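Local coordinates for protein cryptochrome DASH, chloroplastic/mitochondrial (Arabidopsis thaliana, PDB 2J4D) that repairs cyclobutane pyrimidine dimers in single-stranded DNA as a photolyase, binds DNA without sequence specificity and may serve as a photoreceptor, at residues T82-F87 / G412-E417; F344-P349 / L407-G412; V397-V402 / R446-P451. One frame throughout, in Å; residues are numbered along the deposited sequence.

Contact 1. Residues T82-F87 / G412-E417; sequences THFFNF and GAEWFE. With MHF (5,10-methenyl-6,7,8-trihydrofolic acid), chain D.
At the folate antenna site of this member of the class-1 photolyase family, a loop of the alpha/beta region, T82-F87, closes over helix 409-419 of the FAD-binding region. E414 is the hub, its chain extended so that the carboxylate enters the loop. F84 N donates to E414 OE2 on its syn side, at a short 2.5 Å. F85 N reaches E414 OE1 at 2.7 Å, also on the syn side but 23° out of the carboxylate plane. T82 OG1 donates to E414 OE1 from above that plane, 52° out of it, at 2.7 Å. The T82 hydroxyl in turn accepts from F87 N, with F87 N to T82 OG1 at 2.6 Å, so the threonine ties the loop to itself as well as to the helix. At the far end of the loop, F87 and W415 form a T-shaped stack. The W415 edge points at the F87 face, with centroids 5.7 Å apart and planes at 84°.

One helical turn after E414, E417 serves the folate. E417 OE1 accepts from MHF N8 at 3.1 Å, and water 1 links this oxygen to H83 N. K89 pairs with E417 OE2. The H83 ring turns one face to MHF C14. Three donors converge on the buried E414 carboxylate, which is consistent with a stabilised negative charge that pins the loop beside the antenna.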
loop_
_atom_site.group_PDB
_atom_site.type_symbol
_atom_site.label_atom_id
_atom_site.label_comp_id
_atom_site.label_asym_id
_atom_site.label_seq_id
_atom_site.Cartn_x
_atom_site.Cartn_y
_atom_site.Cartn_z
ATOM N N THR A 82 -9.252 1.267 14.976
ATOM C CA THR A 82 -9.959 1.773 13.807
ATOM C C THR A 82 -11.112 2.675 14.233
ATOM O O THR A 82 -11.638 2.564 15.340
ATOM C CB THR A 82 -10.448 0.631 12.891
ATOM O OG1 THR A 82 -11.298 -0.258 13.621
ATOM C CG2 THR A 82 -9.248 -0.144 12.345
ATOM N N HIS A 83 -11.487 3.573 13.332
ATOM C CA HIS A 83 -12.497 4.598 13.565
ATOM C C HIS A 83 -13.885 4.229 14.071
ATOM O O HIS A 83 -14.305 4.681 15.144
ATOM C CB HIS A 83 -12.624 5.445 12.292
ATOM C CG HIS A 83 -13.416 6.703 12.469
ATOM N ND1 HIS A 83 -14.794 6.727 12.439
ATOM C CD2 HIS A 83 -13.022 7.985 12.659
ATOM C CE1 HIS A 83 -15.214 7.970 12.600
ATOM N NE2 HIS A 83 -14.159 8.753 12.735
ATOM N N PHE A 84 -14.601 3.423 13.304
ATOM C CA PHE A 84 -15.954 3.045 13.680
ATOM C C PHE A 84 -16.104 1.799 14.541
ATOM O O PHE A 84 -16.909 1.797 15.460
ATOM C CB PHE A 84 -16.818 2.884 12.419
ATOM C CG PHE A 84 -17.058 4.173 11.679
ATOM C CD1 PHE A 84 -17.886 5.156 12.216
ATOM C CD2 PHE A 84 -16.439 4.416 10.457
ATOM C CE1 PHE A 84 -18.093 6.364 11.548
ATOM C CE2 PHE A 84 -16.638 5.624 9.775
ATOM C CZ PHE A 84 -17.467 6.600 10.322
ATOM N N PHE A 85 -15.323 0.756 14.262
ATOM C CA PHE A 85 -15.453 -0.505 14.984
ATOM C C PHE A 85 -14.316 -0.884 15.914
ATOM O O PHE A 85 -14.292 -1.979 16.471
ATOM C CB PHE A 85 -15.706 -1.614 13.965
ATOM C CG PHE A 85 -16.919 -1.368 13.129
ATOM C CD1 PHE A 85 -18.192 -1.533 13.670
ATOM C CD2 PHE A 85 -16.800 -0.851 11.845
ATOM C CE1 PHE A 85 -19.333 -1.179 12.948
ATOM C CE2 PHE A 85 -17.932 -0.491 11.112
ATOM C CZ PHE A 85 -19.201 -0.653 11.665
ATOM N N ASN A 86 -13.379 0.039 16.070
ATOM C CA ASN A 86 -12.230 -0.127 16.938
ATOM C C ASN A 86 -11.424 -1.424 16.907
ATOM O O ASN A 86 -11.149 -2.016 17.957
ATOM C CB ASN A 86 -12.638 0.191 18.378
ATOM C CG ASN A 86 -13.259 1.564 18.503
ATOM O OD1 ASN A 86 -14.480 1.715 18.442
ATOM N ND2 ASN A 86 -12.416 2.582 18.651
ATOM N N PHE A 87 -11.043 -1.868 15.708
ATOM C CA PHE A 87 -10.185 -3.044 15.584
ATOM C C PHE A 87 -8.797 -2.413 15.718
ATOM O O PHE A 87 -8.693 -1.193 15.784
ATOM C CB PHE A 87 -10.313 -3.686 14.195
ATOM C CG PHE A 87 -11.724 -4.016 13.797
ATOM C CD1 PHE A 87 -12.652 -4.442 14.746
ATOM C CD2 PHE A 87 -12.111 -3.950 12.463
ATOM C CE1 PHE A 87 -13.947 -4.801 14.368
ATOM C CE2 PHE A 87 -13.396 -4.307 12.071
ATOM C CZ PHE A 87 -14.318 -4.735 13.025
ATOM N N GLY A 412 -16.199 -4.465 7.084
ATOM C CA GLY A 412 -15.259 -5.176 6.238
ATOM C C GLY A 412 -14.066 -4.299 5.876
ATOM O O GLY A 412 -12.921 -4.763 5.853
ATOM N N ALA A 413 -14.326 -3.024 5.605
ATOM C CA ALA A 413 -13.255 -2.095 5.248
ATOM C C ALA A 413 -12.269 -1.885 6.398
ATOM O O ALA A 413 -11.053 -1.808 6.167
ATOM C CB ALA A 413 -13.845 -0.747 4.798
ATOM N N GLU A 414 -12.776 -1.801 7.629
ATOM C CA GLU A 414 -11.904 -1.604 8.785
ATOM C C GLU A 414 -11.098 -2.852 9.106
ATOM O O GLU A 414 -9.965 -2.758 9.603
ATOM C CB GLU A 414 -12.704 -1.139 10.017
ATOM C CG GLU A 414 -13.063 0.357 9.946
ATOM C CD GLU A 414 -13.610 0.942 11.243
ATOM O OE1 GLU A 414 -13.565 0.273 12.294
ATOM O OE2 GLU A 414 -14.075 2.101 11.200
ATOM N N TRP A 415 -11.669 -4.022 8.828
ATOM C CA TRP A 415 -10.941 -5.261 9.075
ATOM C C TRP A 415 -9.799 -5.362 8.063
ATOM O O TRP A 415 -8.704 -5.820 8.395
ATOM C CB TRP A 415 -11.857 -6.486 8.964
ATOM C CG TRP A 415 -11.115 -7.757 9.303
ATOM C CD1 TRP A 415 -10.908 -8.830 8.484
ATOM C CD2 TRP A 415 -10.442 -8.056 10.535
ATOM N NE1 TRP A 415 -10.144 -9.781 9.130
ATOM C CE2 TRP A 415 -9.845 -9.331 10.388
ATOM C CE3 TRP A 415 -10.282 -7.370 11.746
ATOM C CZ2 TRP A 415 -9.101 -9.937 11.409
ATOM C CZ3 TRP A 415 -9.538 -7.973 12.763
ATOM C CH2 TRP A 415 -8.960 -9.245 12.585
ATOM N N PHE A 416 -10.051 -4.925 6.829
ATOM C CA PHE A 416 -9.008 -4.931 5.806
ATOM C C PHE A 416 -7.948 -3.913 6.266
ATOM O O PHE A 416 -6.744 -4.141 6.132
ATOM C CB PHE A 416 -9.581 -4.520 4.443
ATOM C CG PHE A 416 -10.014 -5.676 3.573
ATOM C CD1 PHE A 416 -10.597 -6.818 4.125
ATOM C CD2 PHE A 416 -9.887 -5.595 2.184
ATOM C CE1 PHE A 416 -11.047 -7.861 3.307
ATOM C CE2 PHE A 416 -10.333 -6.628 1.355
ATOM C CZ PHE A 416 -10.918 -7.767 1.920
ATOM N N GLU A 417 -8.401 -2.805 6.842
ATOM C CA GLU A 417 -7.470 -1.785 7.326
ATOM C C GLU A 417 -6.542 -2.364 8.399
ATOM O O GLU A 417 -5.347 -2.061 8.446
ATOM C CB GLU A 417 -8.223 -0.574 7.885
ATOM C CG GLU A 417 -7.278 0.430 8.577
ATOM C CD GLU A 417 -7.903 1.790 8.835
ATOM O OE1 GLU A 417 -9.132 1.948 8.647
ATOM O OE2 GLU A 417 -7.150 2.704 9.233
HETATM N N1 MHF D . -7.007 5.695 7.364
HETATM C C2 MHF D . -6.143 6.688 6.961
HETATM N NA2 MHF D . -4.882 6.349 6.569
HETATM N N3 MHF D . -6.515 7.979 6.950
HETATM C C4 MHF D . -7.762 8.362 7.361
HETATM O O4 MHF D . -8.084 9.557 7.353
HETATM C C4A MHF D . -8.681 7.365 7.804
HETATM N N5 MHF D . -9.982 7.650 8.292
HETATM C C6 MHF D . -10.779 6.639 9.069
HETATM C C7 MHF D . -10.658 5.303 8.301
HETATM N N8 MHF D . -9.188 5.020 8.204
HETATM C C8A MHF D . -8.286 6.012 7.790
HETATM C C9 MHF D . -12.216 7.220 9.189
HETATM N N10 MHF D . -12.148 8.434 8.339
HETATM C C11 MHF D . -10.753 8.892 8.385
HETATM C C12 MHF D . -14.891 11.586 9.350
HETATM C C13 MHF D . -15.338 10.245 9.151
HETATM C C14 MHF D . -14.433 9.228 8.849
HETATM C C15 MHF D . -13.044 9.503 8.736
HETATM C C16 MHF D . -12.586 10.862 8.962
HETATM C C17 MHF D . -13.502 11.888 9.268
HETATM C C MHF D . -15.898 12.648 9.617
HETATM O O MHF D . -17.085 12.346 9.656
HETATM N N MHF D . -15.528 13.937 9.796
HETATM C CA MHF D . -16.545 14.963 10.026
HETATM C CB MHF D . -15.968 16.116 10.848
HETATM C CG MHF D . -15.455 15.709 12.206
HETATM C CD MHF D . -16.528 15.058 13.051
HETATM O OE1 MHF D . -17.459 15.775 13.475
HETATM O OE2 MHF D . -16.449 13.829 13.273
HETATM C CT MHF D . -17.059 15.504 8.689
HETATM O O1 MHF D . -16.405 15.254 7.655
HETATM O O2 MHF D . -18.109 16.180 8.683
HETATM O O HOH W 1 -10.157 3.269 10.975
#

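Contact 2. Residues F344-P349 / L407-G412; sequences FHLGGP and LDWRMG. With MHF (5,10-methenyl-6,7,8-trihydrofolic acid), chain D.
R410 lays one face of its guanidinium over L346 CB, which sits 3.7 Å above the centre of the plane. F84, off to the other side of the plane, makes a cation-pi contact. The edge of the group is turned to D408 within the same segment. R410 NE meets D408 OD1, and R410 NH2 meets D408 OD2 at 2.7 Å, a side-on two-pronged salt bridge. D408 is also the N-cap of helix 409-419: its OD1 accepts from R410 N as well.

The W409 indole has R410 CG over its centre on one face, and at its edge the carbonyl of L346. With CG set between the backbone N and the carbonyl carbon (chi1 69°), the indole swings to the loop. W409 NE1 donates to L346 O at 2.9 Å, nearly in the ring plane, with the donor tilted 28° from the carbonyl plane. L346 CD1 packs on W409 CD1 and on the D408 carboxylate.

The F344 ring puts one face under MHF N10, 3.0 Å above the ring plane. The H345 ring turns its edge to the folate amide carbonyl, and H345 NE2 donates to MHF O at 3.1 Å. The D408 pairing is likely to offset the R410 charge and hold its guanidinium flat against L346, while the indole bond fixes the loop that carries two residues of the folate pocket.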
loop_
_atom_site.group_PDB
_atom_site.type_symbol
_atom_site.label_atom_id
_atom_site.label_comp_id
_atom_site.label_asym_id
_atom_site.label_seq_id
_atom_site.Cartn_x
_atom_site.Cartn_y
_atom_site.Cartn_z
ATOM N N PHE A 344 -15.564 7.568 3.697
ATOM C CA PHE A 344 -15.678 6.722 4.877
ATOM C C PHE A 344 -17.085 6.594 5.450
ATOM O O PHE A 344 -17.312 5.814 6.376
ATOM C CB PHE A 344 -14.752 7.262 5.963
ATOM C CG PHE A 344 -13.358 7.565 5.474
ATOM C CD1 PHE A 344 -12.512 6.537 5.071
ATOM C CD2 PHE A 344 -12.885 8.878 5.440
ATOM C CE1 PHE A 344 -11.202 6.806 4.644
ATOM C CE2 PHE A 344 -11.578 9.169 5.015
ATOM C CZ PHE A 344 -10.731 8.133 4.617
ATOM N N HIS A 345 -18.022 7.358 4.904
ATOM C CA HIS A 345 -19.399 7.354 5.391
ATOM C C HIS A 345 -20.215 6.191 4.853
ATOM O O HIS A 345 -20.009 5.750 3.720
ATOM C CB HIS A 345 -20.056 8.689 5.040
ATOM C CG HIS A 345 -19.423 9.859 5.728
ATOM N ND1 HIS A 345 -19.446 11.135 5.210
ATOM C CD2 HIS A 345 -18.743 9.942 6.898
ATOM C CE1 HIS A 345 -18.805 11.953 6.026
ATOM N NE2 HIS A 345 -18.370 11.255 7.058
ATOM N N LEU A 346 -21.151 5.705 5.668
ATOM C CA LEU A 346 -21.989 4.567 5.292
ATOM C C LEU A 346 -22.627 4.721 3.916
ATOM O O LEU A 346 -22.643 3.776 3.131
ATOM C CB LEU A 346 -23.079 4.348 6.351
ATOM C CG LEU A 346 -24.031 3.163 6.135
ATOM C CD1 LEU A 346 -23.234 1.866 6.068
ATOM C CD2 LEU A 346 -25.050 3.109 7.276
ATOM N N GLY A 347 -23.143 5.912 3.625
ATOM C CA GLY A 347 -23.773 6.151 2.337
ATOM C C GLY A 347 -22.782 6.359 1.209
ATOM O O GLY A 347 -23.170 6.432 0.038
ATOM N N GLY A 348 -21.504 6.469 1.566
ATOM C CA GLY A 348 -20.448 6.656 0.584
ATOM C C GLY A 348 -20.545 7.932 -0.229
ATOM O O GLY A 348 -21.369 8.794 0.060
ATOM N N PRO A 349 -19.695 8.089 -1.255
ATOM C CA PRO A 349 -19.709 9.281 -2.106
ATOM C C PRO A 349 -21.082 9.482 -2.747
ATOM O O PRO A 349 -21.510 10.611 -2.979
ATOM C CB PRO A 349 -18.625 8.978 -3.137
ATOM C CG PRO A 349 -17.639 8.156 -2.346
ATOM C CD PRO A 349 -18.549 7.220 -1.583
ATOM N N LEU A 407 -24.124 -6.940 5.861
ATOM C CA LEU A 407 -23.439 -6.133 6.872
ATOM C C LEU A 407 -22.958 -4.758 6.429
ATOM O O LEU A 407 -22.690 -4.522 5.253
ATOM C CB LEU A 407 -22.240 -6.902 7.438
ATOM C CG LEU A 407 -22.555 -8.189 8.204
ATOM C CD1 LEU A 407 -21.263 -8.880 8.607
ATOM C CD2 LEU A 407 -23.392 -7.859 9.431
ATOM N N ASP A 408 -22.863 -3.860 7.406
ATOM C CA ASP A 408 -22.367 -2.495 7.224
ATOM C C ASP A 408 -21.000 -2.707 6.564
ATOM O O ASP A 408 -20.116 -3.313 7.171
ATOM C CB ASP A 408 -22.199 -1.857 8.615
ATOM C CG ASP A 408 -21.711 -0.426 8.563
ATOM O OD1 ASP A 408 -20.770 -0.130 7.795
ATOM O OD2 ASP A 408 -22.264 0.406 9.318
ATOM N N TRP A 409 -20.826 -2.216 5.339
ATOM C CA TRP A 409 -19.573 -2.421 4.608
ATOM C C TRP A 409 -18.303 -1.932 5.302
ATOM O O TRP A 409 -17.213 -2.464 5.072
ATOM C CB TRP A 409 -19.655 -1.802 3.202
ATOM C CG TRP A 409 -19.704 -0.287 3.147
ATOM C CD1 TRP A 409 -20.822 0.503 3.118
ATOM C CD2 TRP A 409 -18.583 0.608 3.091
ATOM N NE1 TRP A 409 -20.464 1.833 3.044
ATOM C CE2 TRP A 409 -19.098 1.924 3.029
ATOM C CE3 TRP A 409 -17.193 0.423 3.089
ATOM C CZ2 TRP A 409 -18.268 3.054 2.965
ATOM C CZ3 TRP A 409 -16.365 1.550 3.025
ATOM C CH2 TRP A 409 -16.909 2.848 2.963
ATOM N N ARG A 410 -18.434 -0.929 6.159
ATOM C CA ARG A 410 -17.267 -0.397 6.846
ATOM C C ARG A 410 -16.677 -1.408 7.832
ATOM O O ARG A 410 -15.521 -1.296 8.227
ATOM C CB ARG A 410 -17.642 0.923 7.529
ATOM C CG ARG A 410 -18.143 1.961 6.510
ATOM C CD ARG A 410 -18.814 3.137 7.167
ATOM N NE ARG A 410 -19.947 2.714 7.976
ATOM C CZ ARG A 410 -20.502 3.463 8.922
ATOM N NH1 ARG A 410 -20.026 4.674 9.177
ATOM N NH2 ARG A 410 -21.520 2.994 9.625
ATOM N N MET A 411 -17.462 -2.405 8.227
ATOM C CA MET A 411 -16.932 -3.408 9.132
ATOM C C MET A 411 -15.883 -4.175 8.342
ATOM O O MET A 411 -14.809 -4.492 8.856
ATOM C CB MET A 411 -18.032 -4.360 9.608
ATOM C CG MET A 411 -19.019 -3.712 10.542
ATOM S SD MET A 411 -20.223 -4.897 11.148
ATOM C CE MET A 411 -19.452 -5.383 12.681
ATOM N N GLY A 412 -16.199 -4.465 7.084
ATOM C CA GLY A 412 -15.259 -5.176 6.238
ATOM C C GLY A 412 -14.066 -4.299 5.876
ATOM O O GLY A 412 -12.921 -4.763 5.853
HETATM N N1 MHF D . -7.007 5.695 7.364
HETATM C C2 MHF D . -6.143 6.688 6.961
HETATM N NA2 MHF D . -4.882 6.349 6.569
HETATM N N3 MHF D . -6.515 7.979 6.950
HETATM C C4 MHF D . -7.762 8.362 7.361
HETATM O O4 MHF D . -8.084 9.557 7.353
HETATM C C4A MHF D . -8.681 7.365 7.804
HETATM N N5 MHF D . -9.982 7.650 8.292
HETATM C C6 MHF D . -10.779 6.639 9.069
HETATM C C7 MHF D . -10.658 5.303 8.301
HETATM N N8 MHF D . -9.188 5.020 8.204
HETATM C C8A MHF D . -8.286 6.012 7.790
HETATM C C9 MHF D . -12.216 7.220 9.189
HETATM N N10 MHF D . -12.148 8.434 8.339
HETATM C C11 MHF D . -10.753 8.892 8.385
HETATM C C12 MHF D . -14.891 11.586 9.350
HETATM C C13 MHF D . -15.338 10.245 9.151
HETATM C C14 MHF D . -14.433 9.228 8.849
HETATM C C15 MHF D . -13.044 9.503 8.736
HETATM C C16 MHF D . -12.586 10.862 8.962
HETATM C C17 MHF D . -13.502 11.888 9.268
HETATM C C MHF D . -15.898 12.648 9.617
HETATM O O MHF D . -17.085 12.346 9.656
HETATM N N MHF D . -15.528 13.937 9.796
HETATM C CA MHF D . -16.545 14.963 10.026
HETATM C CB MHF D . -15.968 16.116 10.848
HETATM C CG MHF D . -15.455 15.709 12.206
HETATM C CD MHF D . -16.528 15.058 13.051
HETATM O OE1 MHF D . -17.459 15.775 13.475
HETATM O OE2 MHF D . -16.449 13.829 13.273
HETATM C CT MHF D . -17.059 15.504 8.689
HETATM O O1 MHF D . -16.405 15.254 7.655
HETATM O O2 MHF D . -18.109 16.180 8.683
#

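Contact 3. Residues V397-V402 / R446-P451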
loop_
_atom_site.group_PDB
_atom_site.type_symbol
_atom_site.label_atom_id
_atom_site.label_comp_id
_atom_site.label_asym_id
_atom_site.label_seq_id
_atom_site.Cartn_x
_atom_site.Cartn_y
_atom_site.Cartn_z
ATOM N N VAL A 397 -15.017 -11.480 -1.344
ATOM C CA VAL A 397 -15.364 -11.388 0.075
ATOM C C VAL A 397 -16.107 -10.098 0.395
ATOM O O VAL A 397 -16.911 -10.054 1.328
ATOM C CB VAL A 397 -14.125 -11.530 1.011
ATOM C CG1 VAL A 397 -13.471 -12.874 0.777
ATOM C CG2 VAL A 397 -13.119 -10.391 0.787
ATOM N N CYS A 398 -15.843 -9.050 -0.384
ATOM C CA CYS A 398 -16.527 -7.772 -0.183
ATOM C C CYS A 398 -18.006 -7.935 -0.546
ATOM O O CYS A 398 -18.906 -7.525 0.203
ATOM C CB CYS A 398 -15.897 -6.687 -1.067
ATOM S SG CYS A 398 -16.930 -5.206 -1.253
ATOM N N SER A 399 -18.259 -8.527 -1.704
ATOM C CA SER A 399 -19.634 -8.748 -2.144
ATOM C C SER A 399 -20.369 -9.640 -1.140
ATOM O O SER A 399 -21.514 -9.380 -0.783
ATOM C CB SER A 399 -19.646 -9.413 -3.527
ATOM O OG SER A 399 -20.975 -9.620 -3.981
ATOM N N PHE A 400 -19.699 -10.690 -0.678
ATOM C CA PHE A 400 -20.314 -11.602 0.280
ATOM C C PHE A 400 -20.740 -10.897 1.571
ATOM O O PHE A 400 -21.870 -11.071 2.055
ATOM C CB PHE A 400 -19.352 -12.737 0.630
ATOM C CG PHE A 400 -19.963 -13.790 1.512
ATOM C CD1 PHE A 400 -20.783 -14.777 0.972
ATOM C CD2 PHE A 400 -19.734 -13.785 2.886
ATOM C CE1 PHE A 400 -21.367 -15.747 1.787
ATOM C CE2 PHE A 400 -20.313 -14.749 3.713
ATOM C CZ PHE A 400 -21.133 -15.734 3.161
ATOM N N LEU A 401 -19.834 -10.107 2.135
ATOM C CA LEU A 401 -20.133 -9.399 3.371
ATOM C C LEU A 401 -21.285 -8.431 3.223
ATOM O O LEU A 401 -22.174 -8.363 4.079
ATOM C CB LEU A 401 -18.902 -8.638 3.865
ATOM C CG LEU A 401 -19.151 -7.879 5.174
ATOM C CD1 LEU A 401 -17.913 -7.963 6.047
ATOM C CD2 LEU A 401 -19.534 -6.430 4.886
ATOM N N VAL A 402 -21.268 -7.678 2.133
ATOM C CA VAL A 402 -22.294 -6.684 1.879
ATOM C C VAL A 402 -23.632 -7.237 1.394
ATOM O O VAL A 402 -24.683 -6.884 1.924
ATOM C CB VAL A 402 -21.812 -5.647 0.832
ATOM C CG1 VAL A 402 -22.965 -4.729 0.427
ATOM C CG2 VAL A 402 -20.656 -4.832 1.398
ATOM N N ARG A 446 -22.093 -4.599 -8.601
ATOM C CA ARG A 446 -22.367 -5.980 -8.952
ATOM C C ARG A 446 -22.341 -7.001 -7.835
ATOM O O ARG A 446 -21.740 -6.793 -6.782
ATOM C CB ARG A 446 -21.419 -6.431 -10.062
ATOM C CG ARG A 446 -19.965 -6.218 -9.756
ATOM C CD ARG A 446 -19.110 -6.854 -10.834
ATOM N NE ARG A 446 -19.552 -8.222 -11.093
ATOM C CZ ARG A 446 -18.878 -9.109 -11.815
ATOM N NH1 ARG A 446 -17.714 -8.782 -12.360
ATOM N NH2 ARG A 446 -19.371 -10.330 -11.991
ATOM N N TYR A 447 -23.036 -8.104 -8.079
ATOM C CA TYR A 447 -23.107 -9.196 -7.127
ATOM C C TYR A 447 -22.217 -10.320 -7.647
ATOM O O TYR A 447 -22.328 -10.718 -8.809
ATOM C CB TYR A 447 -24.543 -9.707 -7.011
ATOM C CG TYR A 447 -24.660 -10.935 -6.140
ATOM C CD1 TYR A 447 -24.871 -10.824 -4.767
ATOM C CD2 TYR A 447 -24.501 -12.213 -6.680
ATOM C CE1 TYR A 447 -24.920 -11.950 -3.953
ATOM C CE2 TYR A 447 -24.545 -13.346 -5.877
ATOM C CZ TYR A 447 -24.755 -13.209 -4.515
ATOM O OH TYR A 447 -24.810 -14.331 -3.715
ATOM N N PHE A 448 -21.329 -10.823 -6.799
ATOM C CA PHE A 448 -20.462 -11.919 -7.203
ATOM C C PHE A 448 -21.063 -13.246 -6.741
ATOM O O PHE A 448 -21.260 -13.473 -5.546
ATOM C CB PHE A 448 -19.061 -11.753 -6.616
ATOM C CG PHE A 448 -18.272 -10.636 -7.237
ATOM C CD1 PHE A 448 -18.651 -9.308 -7.055
ATOM C CD2 PHE A 448 -17.151 -10.908 -8.012
ATOM C CE1 PHE A 448 -17.921 -8.270 -7.637
ATOM C CE2 PHE A 448 -16.417 -9.875 -8.598
ATOM C CZ PHE A 448 -16.804 -8.556 -8.409
ATOM N N SER A 449 -21.369 -14.111 -7.700
ATOM C CA SER A 449 -21.930 -15.421 -7.402
ATOM C C SER A 449 -20.800 -16.318 -6.922
ATOM O O SER A 449 -19.876 -16.607 -7.674
ATOM C CB SER A 449 -22.558 -16.020 -8.661
ATOM O OG SER A 449 -22.884 -17.386 -8.460
ATOM N N ILE A 450 -20.870 -16.756 -5.671
ATOM C CA ILE A 450 -19.826 -17.613 -5.123
ATOM C C ILE A 450 -19.598 -18.874 -5.950
ATOM O O ILE A 450 -18.456 -19.236 -6.231
ATOM C CB ILE A 450 -20.126 -17.988 -3.646
ATOM C CG1 ILE A 450 -19.599 -16.891 -2.717
ATOM C CG2 ILE A 450 -19.462 -19.311 -3.283
ATOM C CD1 ILE A 450 -20.093 -15.496 -3.042
ATOM N N PRO A 451 -20.676 -19.560 -6.361
ATOM C CA PRO A 451 -20.484 -20.774 -7.159
ATOM C C PRO A 451 -19.783 -20.504 -8.485
ATOM O O PRO A 451 -18.867 -21.227 -8.864
ATOM C CB PRO A 451 -21.910 -21.292 -7.352
ATOM C CG PRO A 451 -22.721 -20.042 -7.353
ATOM C CD PRO A 451 -22.111 -19.265 -6.201
HETATM O O HOH W 2 -21.486 -12.183 -3.064
#
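S399 OG is held by two partners that both lead to F448. F448 N donates to S399 OG at 3.1 Å, along an almost straight line of 176°. The serine hydroxyl donates in turn to water 2, with S399 OG 2.8 Å from the water oxygen. The water then donates to F448 O at 2.8 Å. One hydroxyl therefore serves both the N-H and, through water, the carbonyl of a single residue. The serine reaches them because OG stands opposite its own backbone N (chi1 -179°), pointing off helix 391-404 to the R446-P451 segment. With an alanine in place of S399, F448 N would probably lose its acceptor and water 2 its tie to the helix.

Apolar atoms close in around this polar pair. S399 CB packs on F448 CD1 at 3.7 Å. The Y447 ring lies beside the site, with water 2 over one of its faces near the rim. Its hydroxyl goes on to bond D404 of helix 391-404. R446 lies over one face of the F448 ring, with R446 NE 3.8 Å above the plane of F448 and toward the rim. The F448 side chain touches R392 too, a probable ATP-binding residue.

Further along, F400 CD1 meets I450 CD1 at 4.1 Å, where the two side chains cross obliquely. F400 and I450 both also pack on I376 of helix 374-386. S449 stands at the N-cap of helix 450-457, its bond to K452 N being weak. The contact is helix-to-loop packing within the helical FAD-binding region of photolyases and cryptochromes, where the chain leading into helix 450-457 is fastened across helix 391-404.

Contacts 1 and 2 share helix 409-419 and G412, and both touch the folate. Contact 1 brings in a loop of the alpha/beta region. Contact 2 stays within the FAD-binding region, as does contact 3. F84 and F85 of contact 1 pack on R410 and M411 of contact 2. Contact 3 lies on the preceding helix, 391-404, with L401 probably bonded through its carbonyl to L407 N. Its touching residues are mostly buried, whereas contacts 1 and 2 are partly buried around the ligand. The chemistry follows: a carboxylate gathers the loop in contact 1, an indole N-H and a flat guanidinium hold contact 2, while contact 3 relies on one hydroxyl, a water and apolar packing.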